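Local coordinates for ECL CdiI (Enterobacter cloacae subsp. cloacae, PDB 4NTQ), which is the immunity protein of a contact-dependent growth inhibition system, here bound to the toxic CdiA-CT RNase against which it protects the cell, at residues B[88-93]-B[126-131]; B[81-86]-B[114-119]; B[59-64]-B[108-113]; B[4-9]-B[17-22]. One frame throughout, in Å; residues are numbered along the deposited sequence.

Contact 1 (B[88-93]-B[126-131])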
loop_
_atom_site.group_PDB
_atom_site.type_symbol
_atom_site.label_atom_id
_atom_site.label_comp_id
_atom_site.label_asym_id
_atom_site.label_seq_id
_atom_site.Cartn_x
_atom_site.Cartn_y
_atom_site.Cartn_z
ATOM N N LYS B 88 13.295 -1.413 17.376
ATOM C CA LYS B 88 12.045 -1.981 16.898
ATOM C C LYS B 88 11.486 -1.100 15.800
ATOM O O LYS B 88 11.608 0.118 15.858
ATOM C CB LYS B 88 11.036 -2.115 18.045
ATOM C CG LYS B 88 9.744 -2.826 17.645
ATOM C CD LYS B 88 8.921 -3.298 18.853
ATOM C CE LYS B 88 9.610 -4.437 19.595
ATOM N NZ LYS B 88 8.733 -5.016 20.650
ATOM N N VAL B 89 10.887 -1.720 14.788
ATOM C CA VAL B 89 10.318 -0.989 13.667
ATOM C C VAL B 89 8.873 -1.400 13.486
ATOM O O VAL B 89 8.599 -2.574 13.265
ATOM C CB VAL B 89 11.062 -1.282 12.353
ATOM C CG1 VAL B 89 10.517 -0.402 11.238
ATOM C CG2 VAL B 89 12.563 -1.047 12.520
ATOM N N TYR B 90 7.952 -0.440 13.603
ATOM C CA TYR B 90 6.535 -0.705 13.353
ATOM C C TYR B 90 6.243 -0.434 11.896
ATOM O O TYR B 90 6.832 0.464 11.294
ATOM C CB TYR B 90 5.618 0.133 14.260
ATOM C CG TYR B 90 5.879 -0.120 15.728
ATOM C CD1 TYR B 90 5.313 -1.215 16.381
ATOM C CD2 TYR B 90 6.729 0.712 16.452
ATOM C CE1 TYR B 90 5.585 -1.467 17.729
ATOM C CE2 TYR B 90 7.004 0.474 17.796
ATOM C CZ TYR B 90 6.434 -0.616 18.424
ATOM O OH TYR B 90 6.713 -0.845 19.747
ATOM N N VAL B 91 5.343 -1.233 11.333
ATOM C CA VAL B 91 5.024 -1.152 9.930
ATOM C C VAL B 91 3.521 -1.102 9.762
ATOM O O VAL B 91 2.779 -1.922 10.327
ATOM C CB VAL B 91 5.558 -2.379 9.141
ATOM C CG1 VAL B 91 5.402 -2.146 7.639
ATOM C CG2 VAL B 91 7.010 -2.671 9.485
ATOM N N GLN B 92 3.076 -0.144 8.962
ATOM C CA GLN B 92 1.662 0.051 8.716
ATOM C C GLN B 92 1.486 0.104 7.216
ATOM O O GLN B 92 2.462 0.263 6.480
ATOM C CB GLN B 92 1.176 1.347 9.371
ATOM C CG GLN B 92 1.169 1.260 10.878
ATOM C CD GLN B 92 0.548 2.469 11.557
ATOM O OE1 GLN B 92 -0.123 3.288 10.930
ATOM N NE2 GLN B 92 0.780 2.585 12.857
ATOM N N ASN B 93 0.245 -0.034 6.766
ATOM C CA ASN B 93 -0.055 -0.100 5.350
ATOM C C ASN B 93 -1.054 1.000 5.111
ATOM O O ASN B 93 -2.203 0.909 5.546
ATOM C CB ASN B 93 -0.637 -1.490 5.019
ATOM C CG ASN B 93 -1.120 -1.621 3.571
ATOM O OD1 ASN B 93 -2.097 -2.335 3.306
ATOM N ND2 ASN B 93 -0.436 -0.949 2.628
ATOM N N ILE B 126 -5.524 0.566 14.063
ATOM C CA ILE B 126 -4.764 0.706 12.835
ATOM C C ILE B 126 -3.971 -0.580 12.660
ATOM O O ILE B 126 -3.334 -1.049 13.600
ATOM C CB ILE B 126 -3.794 1.887 12.912
ATOM C CG1 ILE B 126 -4.548 3.170 13.289
ATOM C CG2 ILE B 126 -3.023 2.047 11.598
ATOM C CD1 ILE B 126 -5.437 3.646 12.210
ATOM N N SER B 127 -4.030 -1.169 11.474
ATOM C CA SER B 127 -3.270 -2.383 11.233
ATOM C C SER B 127 -1.779 -2.092 11.396
ATOM O O SER B 127 -1.289 -1.062 10.951
ATOM C CB SER B 127 -3.572 -2.942 9.844
ATOM O OG SER B 127 -4.906 -3.421 9.733
ATOM N N GLU B 128 -1.061 -2.996 12.049
ATOM C CA GLU B 128 0.355 -2.781 12.336
ATOM C C GLU B 128 1.122 -4.096 12.511
ATOM O O GLU B 128 0.625 -5.052 13.104
ATOM C CB GLU B 128 0.511 -1.912 13.594
ATOM C CG GLU B 128 1.923 -1.399 13.822
ATOM C CD GLU B 128 2.017 -0.433 15.001
ATOM O OE1 GLU B 128 1.979 -0.897 16.159
ATOM O OE2 GLU B 128 2.134 0.787 14.766
ATOM N N TRP B 129 2.340 -4.138 12.000
ATOM C CA TRP B 129 3.192 -5.307 12.179
ATOM C C TRP B 129 4.542 -4.812 12.701
ATOM O O TRP B 129 4.811 -3.610 12.695
ATOM C CB TRP B 129 3.372 -6.038 10.841
ATOM C CG TRP B 129 2.090 -6.599 10.240
ATOM C CD1 TRP B 129 1.682 -7.906 10.257
ATOM C CD2 TRP B 129 1.072 -5.876 9.526
ATOM N NE1 TRP B 129 0.475 -8.038 9.610
ATOM C CE2 TRP B 129 0.082 -6.811 9.146
ATOM C CE3 TRP B 129 0.904 -4.539 9.170
ATOM C CZ2 TRP B 129 -1.063 -6.446 8.429
ATOM C CZ3 TRP B 129 -0.241 -4.173 8.465
ATOM C CH2 TRP B 129 -1.207 -5.126 8.095
ATOM N N HIS B 130 5.405 -5.720 13.141
ATOM C CA HIS B 130 6.712 -5.273 13.575
ATOM C C HIS B 130 7.856 -6.187 13.190
ATOM O O HIS B 130 7.681 -7.387 13.013
ATOM C CB HIS B 130 6.728 -5.003 15.075
ATOM C CG HIS B 130 6.524 -6.225 15.913
ATOM N ND1 HIS B 130 5.271 -6.682 16.272
ATOM C CD2 HIS B 130 7.412 -7.065 16.494
ATOM C CE1 HIS B 130 5.397 -7.762 17.022
ATOM N NE2 HIS B 130 6.688 -8.013 17.179
ATOM N N THR B 131 9.030 -5.580 13.050
ATOM C CA THR B 131 10.267 -6.295 12.811
ATOM C C THR B 131 11.409 -5.499 13.442
ATOM O O THR B 131 11.220 -4.352 13.829
ATOM C CB THR B 131 10.506 -6.506 11.300
ATOM O OG1 THR B 131 11.660 -7.316 11.123
ATOM C CG2 THR B 131 10.702 -5.174 10.559
HETATM O O HOH W 1 -1.860 0.109 8.407
#

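Contact 2 (B[81-86]-B[114-119])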
loop_
_atom_site.group_PDB
_atom_site.type_symbol
_atom_site.label_atom_id
_atom_site.label_comp_id
_atom_site.label_asym_id
_atom_site.label_seq_id
_atom_site.Cartn_x
_atom_site.Cartn_y
_atom_site.Cartn_z
ATOM N N VAL B 81 4.638 1.747 5.519
ATOM C CA VAL B 81 5.289 2.808 6.268
ATOM C C VAL B 81 6.002 2.264 7.492
ATOM O O VAL B 81 5.395 1.566 8.309
ATOM C CB VAL B 81 4.247 3.846 6.718
ATOM C CG1 VAL B 81 4.870 4.854 7.655
ATOM C CG2 VAL B 81 3.631 4.531 5.504
ATOM N N LEU B 82 7.289 2.582 7.615
ATOM C CA LEU B 82 8.117 2.060 8.702
ATOM C C LEU B 82 8.336 3.161 9.728
ATOM O O LEU B 82 8.733 4.270 9.376
ATOM C CB LEU B 82 9.467 1.573 8.171
ATOM C CG LEU B 82 9.537 0.204 7.482
ATOM C CD1 LEU B 82 8.536 0.048 6.348
ATOM C CD2 LEU B 82 10.932 -0.039 6.972
ATOM N N TYR B 83 8.055 2.869 10.994
ATOM C CA TYR B 83 8.285 3.843 12.039
ATOM C C TYR B 83 9.367 3.299 12.943
ATOM O O TYR B 83 9.263 2.179 13.413
ATOM C CB TYR B 83 7.011 4.083 12.849
ATOM C CG TYR B 83 5.915 4.863 12.154
ATOM C CD1 TYR B 83 5.983 6.253 12.054
ATOM C CD2 TYR B 83 4.781 4.220 11.647
ATOM C CE1 TYR B 83 4.972 6.979 11.444
ATOM C CE2 TYR B 83 3.741 4.947 11.023
ATOM C CZ TYR B 83 3.858 6.323 10.926
ATOM O OH TYR B 83 2.867 7.053 10.325
ATOM N N PHE B 84 10.404 4.080 13.183
ATOM C CA PHE B 84 11.532 3.612 13.984
ATOM C C PHE B 84 11.467 4.030 15.450
ATOM O O PHE B 84 11.365 5.217 15.757
ATOM C CB PHE B 84 12.832 4.094 13.367
ATOM C CG PHE B 84 12.988 3.692 11.939
ATOM C CD1 PHE B 84 13.378 2.398 11.616
ATOM C CD2 PHE B 84 12.730 4.592 10.915
ATOM C CE1 PHE B 84 13.522 2.000 10.295
ATOM C CE2 PHE B 84 12.861 4.205 9.575
ATOM C CZ PHE B 84 13.264 2.899 9.267
ATOM N N GLU B 85 11.500 3.047 16.350
ATOM C CA GLU B 85 11.614 3.311 17.784
ATOM C C GLU B 85 12.627 2.376 18.408
ATOM O O GLU B 85 12.347 1.183 18.606
ATOM C CB GLU B 85 10.273 3.156 18.485
ATOM C CG GLU B 85 9.310 4.263 18.154
ATOM C CD GLU B 85 7.995 4.118 18.883
ATOM O OE1 GLU B 85 7.995 3.731 20.082
ATOM O OE2 GLU B 85 6.964 4.395 18.247
ATOM N N ASP B 86 13.795 2.934 18.712
ATOM C CA ASP B 86 14.944 2.163 19.170
ATOM C C ASP B 86 15.334 1.026 18.203
ATOM O O ASP B 86 15.672 1.312 17.053
ATOM C CB ASP B 86 14.727 1.705 20.605
ATOM C CG ASP B 86 14.418 2.870 21.535
ATOM O OD1 ASP B 86 13.644 2.685 22.503
ATOM O OD2 ASP B 86 14.938 3.976 21.273
ATOM N N GLU B 114 2.555 11.269 8.295
ATOM C CA GLU B 114 2.680 11.929 9.579
ATOM C C GLU B 114 3.000 10.925 10.665
ATOM O O GLU B 114 3.124 9.727 10.394
ATOM C CB GLU B 114 1.442 12.751 9.909
ATOM C CG GLU B 114 0.204 11.947 10.188
ATOM C CD GLU B 114 -1.016 12.831 10.260
ATOM O OE1 GLU B 114 -0.907 14.026 9.884
ATOM O OE2 GLU B 114 -2.076 12.336 10.695
ATOM N N SER B 115 3.136 11.417 11.891
ATOM C CA SER B 115 3.654 10.602 12.974
ATOM C C SER B 115 2.714 9.446 13.238
ATOM O O SER B 115 1.591 9.424 12.738
ATOM C CB SER B 115 3.901 11.444 14.231
ATOM O OG SER B 115 2.820 11.351 15.134
ATOM N N ARG B 116 3.189 8.486 14.017
ATOM C CA ARG B 116 2.529 7.196 14.157
ATOM C C ARG B 116 1.334 7.242 15.089
ATOM O O ARG B 116 1.409 7.833 16.158
ATOM C CB ARG B 116 3.534 6.170 14.692
ATOM C CG ARG B 116 2.925 4.856 15.164
ATOM C CD ARG B 116 4.039 3.876 15.546
ATOM N NE ARG B 116 3.522 2.647 16.143
ATOM C CZ ARG B 116 3.656 2.324 17.426
ATOM N NH1 ARG B 116 4.293 3.139 18.262
ATOM N NH2 ARG B 116 3.142 1.187 17.873
ATOM N N THR B 117 0.243 6.591 14.685
ATOM C CA THR B 117 -0.879 6.323 15.577
ATOM C C THR B 117 -1.269 4.843 15.574
ATOM O O THR B 117 -1.033 4.109 14.600
ATOM C CB THR B 117 -2.131 7.151 15.209
ATOM O OG1 THR B 117 -2.621 6.744 13.920
ATOM C CG2 THR B 117 -1.812 8.652 15.211
ATOM N N THR B 118 -1.889 4.416 16.665
ATOM C CA THR B 118 -2.336 3.037 16.789
ATOM C C THR B 118 -3.861 2.828 16.681
ATOM O O THR B 118 -4.312 1.709 16.442
ATOM C CB THR B 118 -1.820 2.421 18.091
ATOM O OG1 THR B 118 -2.284 3.204 19.195
ATOM C CG2 THR B 118 -0.293 2.387 18.080
ATOM N N HIS B 119 -4.646 3.886 16.862
ATOM C CA HIS B 119 -6.103 3.809 16.698
ATOM C C HIS B 119 -6.579 5.120 16.080
ATOM O O HIS B 119 -5.982 6.159 16.333
ATOM C CB HIS B 119 -6.817 3.571 18.045
ATOM C CG HIS B 119 -6.213 2.477 18.876
ATOM N ND1 HIS B 119 -5.157 2.693 19.739
ATOM C CD2 HIS B 119 -6.514 1.159 18.974
ATOM C CE1 HIS B 119 -4.833 1.555 20.332
ATOM N NE2 HIS B 119 -5.643 0.610 19.889
#

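Contact 3 (B[59-64]-B[108-113])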
loop_
_atom_site.group_PDB
_atom_site.type_symbol
_atom_site.label_atom_id
_atom_site.label_comp_id
_atom_site.label_asym_id
_atom_site.label_seq_id
_atom_site.Cartn_x
_atom_site.Cartn_y
_atom_site.Cartn_z
ATOM N N LYS B 59 15.786 8.315 12.382
ATOM C CA LYS B 59 14.887 7.430 13.122
ATOM C C LYS B 59 13.452 7.964 13.232
ATOM O O LYS B 59 12.824 7.890 14.286
ATOM C CB LYS B 59 15.473 7.123 14.502
ATOM C CG LYS B 59 16.822 6.402 14.448
ATOM C CD LYS B 59 16.682 5.007 13.840
ATOM C CE LYS B 59 18.007 4.257 13.813
ATOM N NZ LYS B 59 18.825 4.581 12.617
ATOM N N THR B 60 12.944 8.504 12.130
ATOM C CA THR B 60 11.555 8.950 12.070
ATOM C C THR B 60 10.707 7.891 11.367
ATOM O O THR B 60 10.294 6.912 11.982
ATOM C CB THR B 60 11.450 10.285 11.343
ATOM O OG1 THR B 60 12.162 10.196 10.099
ATOM C CG2 THR B 60 12.070 11.396 12.202
ATOM N N HIS B 61 10.488 8.057 10.066
ATOM C CA HIS B 61 9.759 7.058 9.304
ATOM C C HIS B 61 10.272 6.918 7.886
ATOM O O HIS B 61 10.938 7.810 7.369
ATOM C CB HIS B 61 8.258 7.361 9.284
ATOM C CG HIS B 61 7.923 8.752 8.836
ATOM N ND1 HIS B 61 7.642 9.776 9.724
ATOM C CD2 HIS B 61 7.820 9.288 7.596
ATOM C CE1 HIS B 61 7.381 10.880 9.046
ATOM N NE2 HIS B 61 7.485 10.614 7.756
ATOM N N SER B 62 9.953 5.785 7.262
ATOM C CA SER B 62 10.293 5.522 5.862
ATOM C C SER B 62 9.081 4.984 5.119
ATOM O O SER B 62 8.608 3.875 5.396
ATOM C CB SER B 62 11.425 4.499 5.763
ATOM O OG SER B 62 12.668 5.115 6.042
ATOM N N ALA B 63 8.566 5.769 4.189
ATOM C CA ALA B 63 7.431 5.315 3.410
ATOM C C ALA B 63 7.931 4.623 2.167
ATOM O O ALA B 63 8.698 5.224 1.398
ATOM C CB ALA B 63 6.553 6.477 3.039
ATOM N N LEU B 64 7.499 3.368 1.988
ATOM C CA LEU B 64 7.852 2.556 0.822
ATOM C C LEU B 64 6.649 2.417 -0.097
ATOM O O LEU B 64 5.732 1.654 0.208
ATOM C CB LEU B 64 8.260 1.140 1.251
ATOM C CG LEU B 64 9.340 1.000 2.318
ATOM C CD1 LEU B 64 9.580 -0.465 2.671
ATOM C CD2 LEU B 64 10.620 1.638 1.857
ATOM N N ASN B 108 9.428 13.308 -2.388
ATOM C CA ASN B 108 8.970 13.936 -1.157
ATOM C C ASN B 108 8.048 13.050 -0.311
ATOM O O ASN B 108 7.431 13.543 0.638
ATOM C CB ASN B 108 8.246 15.259 -1.456
ATOM C CG ASN B 108 9.159 16.318 -2.037
ATOM O OD1 ASN B 108 10.358 16.338 -1.761
ATOM N ND2 ASN B 108 8.588 17.212 -2.856
ATOM N N ILE B 109 7.949 11.765 -0.655
ATOM C CA ILE B 109 6.976 10.861 -0.032
ATOM C C ILE B 109 6.968 10.870 1.511
ATOM O O ILE B 109 5.921 10.709 2.135
ATOM C CB ILE B 109 7.131 9.405 -0.554
ATOM C CG1 ILE B 109 6.010 8.507 -0.032
ATOM C CG2 ILE B 109 8.457 8.820 -0.144
ATOM C CD1 ILE B 109 6.056 7.063 -0.569
ATOM N N ASN B 110 8.129 11.053 2.124
ATOM C CA ASN B 110 8.188 10.997 3.573
ATOM C C ASN B 110 7.543 12.214 4.242
ATOM O O ASN B 110 7.151 12.134 5.402
ATOM C CB ASN B 110 9.618 10.746 4.071
ATOM C CG ASN B 110 10.005 9.277 3.994
ATOM O OD1 ASN B 110 9.185 8.404 4.238
ATOM N ND2 ASN B 110 11.247 9.005 3.631
ATOM N N LYS B 111 7.423 13.319 3.498
ATOM C CA LYS B 111 6.686 14.502 3.954
ATOM C C LYS B 111 5.175 14.253 3.996
ATOM O O LYS B 111 4.454 14.935 4.717
ATOM C CB LYS B 111 6.964 15.721 3.056
ATOM C CG LYS B 111 8.398 16.234 3.062
ATOM C CD LYS B 111 8.841 16.667 4.455
ATOM C CE LYS B 111 8.014 17.840 4.984
ATOM N NZ LYS B 111 8.431 18.260 6.364
ATOM N N PHE B 112 4.696 13.278 3.221
ATOM C CA PHE B 112 3.252 13.052 3.107
ATOM C C PHE B 112 2.753 12.089 4.171
ATOM O O PHE B 112 1.586 11.726 4.217
ATOM C CB PHE B 112 2.888 12.585 1.691
ATOM C CG PHE B 112 3.094 13.643 0.647
ATOM C CD1 PHE B 112 2.010 14.316 0.091
ATOM C CD2 PHE B 112 4.375 13.996 0.246
ATOM C CE1 PHE B 112 2.202 15.312 -0.866
ATOM C CE2 PHE B 112 4.579 14.989 -0.705
ATOM C CZ PHE B 112 3.486 15.651 -1.266
ATOM N N ILE B 113 3.667 11.699 5.038
ATOM C CA ILE B 113 3.394 10.728 6.081
ATOM C C ILE B 113 3.514 11.453 7.396
ATOM O O ILE B 113 4.491 12.184 7.599
ATOM C CB ILE B 113 4.481 9.631 6.083
ATOM C CG1 ILE B 113 4.367 8.768 4.820
ATOM C CG2 ILE B 113 4.411 8.809 7.362
ATOM C CD1 ILE B 113 2.940 8.346 4.488
#

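Contact 4 (B[4-9]-B[17-22])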
loop_
_atom_site.group_PDB
_atom_site.type_symbol
_atom_site.label_atom_id
_atom_site.label_comp_id
_atom_site.label_asym_id
_atom_site.label_seq_id
_atom_site.Cartn_x
_atom_site.Cartn_y
_atom_site.Cartn_z
ATOM N N ILE B 4 10.717 -6.286 0.302
ATOM C CA ILE B 4 9.752 -6.428 -0.753
ATOM C C ILE B 4 10.454 -7.121 -1.921
ATOM O O ILE B 4 11.467 -6.626 -2.410
ATOM C CB ILE B 4 9.246 -5.052 -1.184
ATOM C CG1 ILE B 4 8.563 -4.347 -0.007
ATOM C CG2 ILE B 4 8.319 -5.194 -2.397
ATOM C CD1 ILE B 4 8.169 -2.901 -0.304
ATOM N N PHE B 5 9.909 -8.255 -2.368
ATOM C CA PHE B 5 10.620 -9.147 -3.284
ATOM C C PHE B 5 9.781 -9.549 -4.485
ATOM O O PHE B 5 8.600 -9.844 -4.353
ATOM C CB PHE B 5 11.042 -10.412 -2.536
ATOM C CG PHE B 5 11.813 -10.133 -1.293
ATOM C CD1 PHE B 5 13.188 -9.979 -1.344
ATOM C CD2 PHE B 5 11.158 -9.985 -0.070
ATOM C CE1 PHE B 5 13.909 -9.713 -0.207
ATOM C CE2 PHE B 5 11.872 -9.710 1.073
ATOM C CZ PHE B 5 13.248 -9.569 0.998
ATOM N N SER B 6 10.409 -9.568 -5.654
ATOM C CA SER B 6 9.751 -10.021 -6.876
ATOM C C SER B 6 9.487 -11.512 -6.820
ATOM O O SER B 6 10.275 -12.255 -6.241
ATOM C CB SER B 6 10.646 -9.764 -8.090
ATOM O OG SER B 6 10.977 -8.399 -8.194
ATOM N N LYS B 7 8.378 -11.940 -7.419
ATOM C CA LYS B 7 8.197 -13.337 -7.765
ATOM C C LYS B 7 8.546 -13.514 -9.253
ATOM O O LYS B 7 9.667 -13.210 -9.659
ATOM C CB LYS B 7 6.777 -13.776 -7.445
ATOM C CG LYS B 7 6.390 -13.455 -6.016
ATOM C CD LYS B 7 4.930 -13.778 -5.739
ATOM C CE LYS B 7 4.695 -14.165 -4.282
ATOM N NZ LYS B 7 3.383 -14.845 -4.148
ATOM N N GLY B 8 7.591 -13.980 -10.059
ATOM C CA GLY B 8 7.842 -14.331 -11.454
ATOM C C GLY B 8 7.694 -13.206 -12.469
ATOM O O GLY B 8 7.742 -12.040 -12.127
ATOM N N GLU B 9 7.518 -13.557 -13.736
ATOM C CA GLU B 9 7.492 -12.550 -14.790
ATOM C C GLU B 9 6.294 -11.602 -14.677
ATOM O O GLU B 9 5.261 -11.966 -14.119
ATOM C CB GLU B 9 7.521 -13.218 -16.164
ATOM C CG GLU B 9 6.475 -14.283 -16.377
ATOM C CD GLU B 9 6.798 -15.136 -17.589
ATOM O OE1 GLU B 9 7.855 -14.871 -18.212
ATOM O OE2 GLU B 9 6.010 -16.059 -17.914
ATOM N N LEU B 17 0.187 -3.947 -16.827
ATOM C CA LEU B 17 1.322 -4.809 -16.490
ATOM C C LEU B 17 1.792 -4.585 -15.063
ATOM O O LEU B 17 2.140 -3.467 -14.675
ATOM C CB LEU B 17 2.496 -4.561 -17.437
ATOM C CG LEU B 17 3.543 -5.664 -17.621
ATOM C CD1 LEU B 17 2.925 -6.912 -18.284
ATOM C CD2 LEU B 17 4.721 -5.141 -18.454
ATOM N N VAL B 18 1.812 -5.649 -14.280
ATOM C CA VAL B 18 2.254 -5.532 -12.903
ATOM C C VAL B 18 3.346 -6.535 -12.624
ATOM O O VAL B 18 3.529 -7.508 -13.362
ATOM C CB VAL B 18 1.105 -5.730 -11.908
ATOM C CG1 VAL B 18 -0.083 -4.814 -12.266
ATOM C CG2 VAL B 18 0.681 -7.188 -11.875
ATOM N N GLN B 19 4.084 -6.277 -11.560
ATOM C CA GLN B 19 5.126 -7.172 -11.107
ATOM C C GLN B 19 4.620 -7.866 -9.855
ATOM O O GLN B 19 4.464 -7.217 -8.801
ATOM C CB GLN B 19 6.399 -6.373 -10.795
ATOM C CG GLN B 19 7.501 -7.183 -10.158
ATOM C CD GLN B 19 7.851 -8.415 -10.971
ATOM O OE1 GLN B 19 8.490 -8.320 -12.016
ATOM N NE2 GLN B 19 7.437 -9.582 -10.488
ATOM N N PRO B 20 4.340 -9.180 -9.959
ATOM C CA PRO B 20 3.939 -9.909 -8.751
ATOM C C PRO B 20 5.095 -9.894 -7.779
ATOM O O PRO B 20 6.222 -10.094 -8.200
ATOM C CB PRO B 20 3.659 -11.339 -9.252
ATOM C CG PRO B 20 3.399 -11.196 -10.711
ATOM C CD PRO B 20 4.296 -10.036 -11.161
ATOM N N SER B 21 4.801 -9.618 -6.510
ATOM C CA SER B 21 5.799 -9.404 -5.477
ATOM C C SER B 21 5.223 -9.780 -4.123
ATOM O O SER B 21 4.016 -9.986 -3.977
ATOM C CB SER B 21 6.179 -7.920 -5.382
ATOM O OG SER B 21 6.536 -7.364 -6.628
ATOM N N SER B 22 6.087 -9.802 -3.116
ATOM C CA SER B 22 5.635 -9.962 -1.741
ATOM C C SER B 22 6.312 -8.945 -0.856
ATOM O O SER B 22 7.452 -8.540 -1.100
ATOM C CB SER B 22 5.991 -11.344 -1.217
ATOM O OG SER B 22 4.893 -12.210 -1.375
HETATM O O HOH W 2 2.981 -14.262 -0.972
#

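Contact 1 (B[88-93]-B[126-131])
Residues 89-91 and 129-131 pair as antiparallel strands, four backbone hydrogen bonds joining Val89 to Thr131 and Val91 to Trp129, with Tyr90 and His130 as the non-hydrogen-bonded pair between them and the short axes 4.6 Å apart at closest approach. On the face that carries Tyr90 and His130, the carboxylate of Glu128 lies obliquely against the Tyr90 ring, the two planes 34° apart, and OE1 of Glu128 comes 3.4 Å from CD1 of Tyr90. CG of Glu128 stands anti to its backbone N (chi1 -168°) and the chain runs on extended, which carries the carboxylate across to the neighbouring strand. There OE2 of Glu128 accepts a hydrogen bond from NE2 of Gln92 at 3.0 Å, on the anti side of the carboxylate and 31° out of its plane, while OE2 lies almost in the plane of the Gln92 amide. The same OE2 takes a salt bridge from Arg116, and the Gln92 amide also donates to the carbonyl of Thr117, so OE2 of Glu128 and NE2 of Gln92 each have two polar partners, which probably fixes how both groups are rotated. The other end of that amide, OE1 of Gln92, sits 3.2 Å from CG2 of Ile126. On the opposite face Trp129 brings the edge of its indole to Val91, with CE3 of Trp129 3.4 Å from O of Val91. Beyond the paired residues Ser127 and the backbone of Glu128 bond Asp235 of the CdiA toxin chain, so this edge of the antiparallel sheet of the CdiI domain also forms part of the toxin-binding surface.

Contact 2 (B[81-86]-B[114-119])
Tyr83 lays one face of its ring under Arg116, whose CB stands 3.5 Å from the ring centroid and only 6° off the normal, a CH-pi contact over the middle of the ring. This is the tight part. CD of Arg116 continues past the CG-CD2 side of the ring, 4.0 Å from CD2 of Tyr83, while at the rim the phenol OH donates a hydrogen bond of 2.7 Å to the carbonyl O of Glu114, nearly in line with that C=O. The ring is thus gripped by its face and by its hydroxyl, which probably limits its rotation. The loose side lies at Glu85 and at the solvent. Arg116 swings CG away from its own N (chi1 168°) and stays extended as far as NE, passing beyond the ring to offer NH1 to OE2 of Glu85, a salt bridge of 3.0 Å in which the carboxylate and guanidinium planes stand 63° apart. NE of the same arginine is held by Glu128, and its guanidinium packs on Tyr90 as a cation-pi pair. The loop 114-119 covers the C-terminal part of strand 76-85, which lies in the sheet between strands 88-97 and 61-65; Leu82 and Phe84 of that strand pack instead on helices 41-58 and 133-144.

Contact 3 (B[59-64]-B[108-113])
His61 and Asn110 reach across between strand 61-65 and the 3-10 turn 109-111; Asn110 accepts two hydrogen bonds from the strand, one at its backbone O from His61 and one at its side-chain OD1 from Ala63. From CB, the His61 side chain takes the position between its backbone N and carbonyl carbon (chi1 53°), which turns the ring toward the loop. CG of His61 passes 3.8 Å from CG2 of Ile113, and CD2 comes closer still to the same methyl group, which lies over one ring face with its carbon 3.6 Å from the ring centroid, a CH-pi contact displaced toward the rim. CE1 runs by the carbonyl O of Ile113. At the tip NE2 of His61 donates to O of Asn110 at 2.8 Å, the acceptor lying exactly in the ring plane and the donor on a lone pair of that carbonyl, with an N-H...O angle of 166°. Face and edge are therefore fixed together, and NE2 carries the proton. Asn110 answers with its own side chain: OD1 accepts from the backbone N of Ala63 at 2.7 Å, in the plane of the side-chain carbonyl, binding a strand N-H on the side facing the loop. Its other end, ND2, bonds Glu54 and Ser51 of helix 41-58, so one amide joins the loop, strand and helix. CB of Ala63 touches both CD1 of Ile109 at 3.7 Å and CG1 of Ile113 at 3.6 Å. The arrangement is that of a loop with a 3-10 turn packed along an outermost strand of an antiparallel sheet, where a side-chain amide bonds a backbone N-H in place of a neighbouring strand.

Contact 4 (B[4-9]-B[17-22])
The carbonyl O of Pro20 is gripped by two donors: the backbone N of Lys7 from the other segment, at 2.9 Å with an N-H...O angle of 175°, and NE2 of Gln19 from its own, at 2.6 Å. The same NE2 of Gln19 also donates to O of Gly8 at 3.0 Å, nearly along that C=O. Its chain is bent at chi2 (54°), which brings the amide toward residues 7-8 so that both acceptors lie close to the amide plane. The side chain thereby ties the turn at Gly8 to the strand where the regular pairing ends. Next to this, the strands pair antiparallel, Phe5 and Ser22 exchanging two backbone hydrogen bonds, with Ser6 and Ser21 as the non-hydrogen-bonded pair. CD of Pro20 rests 3.7 Å from O of Glu9. Lys7 runs extended toward Ser22, on the face that carries Phe5 and Ser22, its CE 3.5 Å from OG of Ser22, and a water joins that hydroxyl to NZ. Strand 2-6 is thus laid along strand 16-25, which also pairs with strands 11-13 and 28-35; Lys7 touches Glu31 of the latter, Ile4 packs on Trp48 of helix 41-58, and Gln19 on Ile41 of the same helix.

Contacts 1 to 3 share one antiparallel sheet and interlock along the chain. Contacts 1 and 2 have centres 8 Å apart and meet through Arg116, whose NE lies 2.7 Å from OE2 of Glu128. Contacts 2 and 3, with centres 10 Å apart, are coupled by neighbouring strands, N of Ser62 probably bonding O of Leu82 at 2.9 Å. Contact 4 belongs to the second sheet, with its centre 23 Å from that of contact 3, and touches it lightly through Ile4 and Leu64, 4.1 Å between their CD1 atoms. The toxin chain reaches contact 1 broadly and contact 2 at Thr117, where Lys221 of that chain bonds OG1, but touches neither contact 3 nor contact 4.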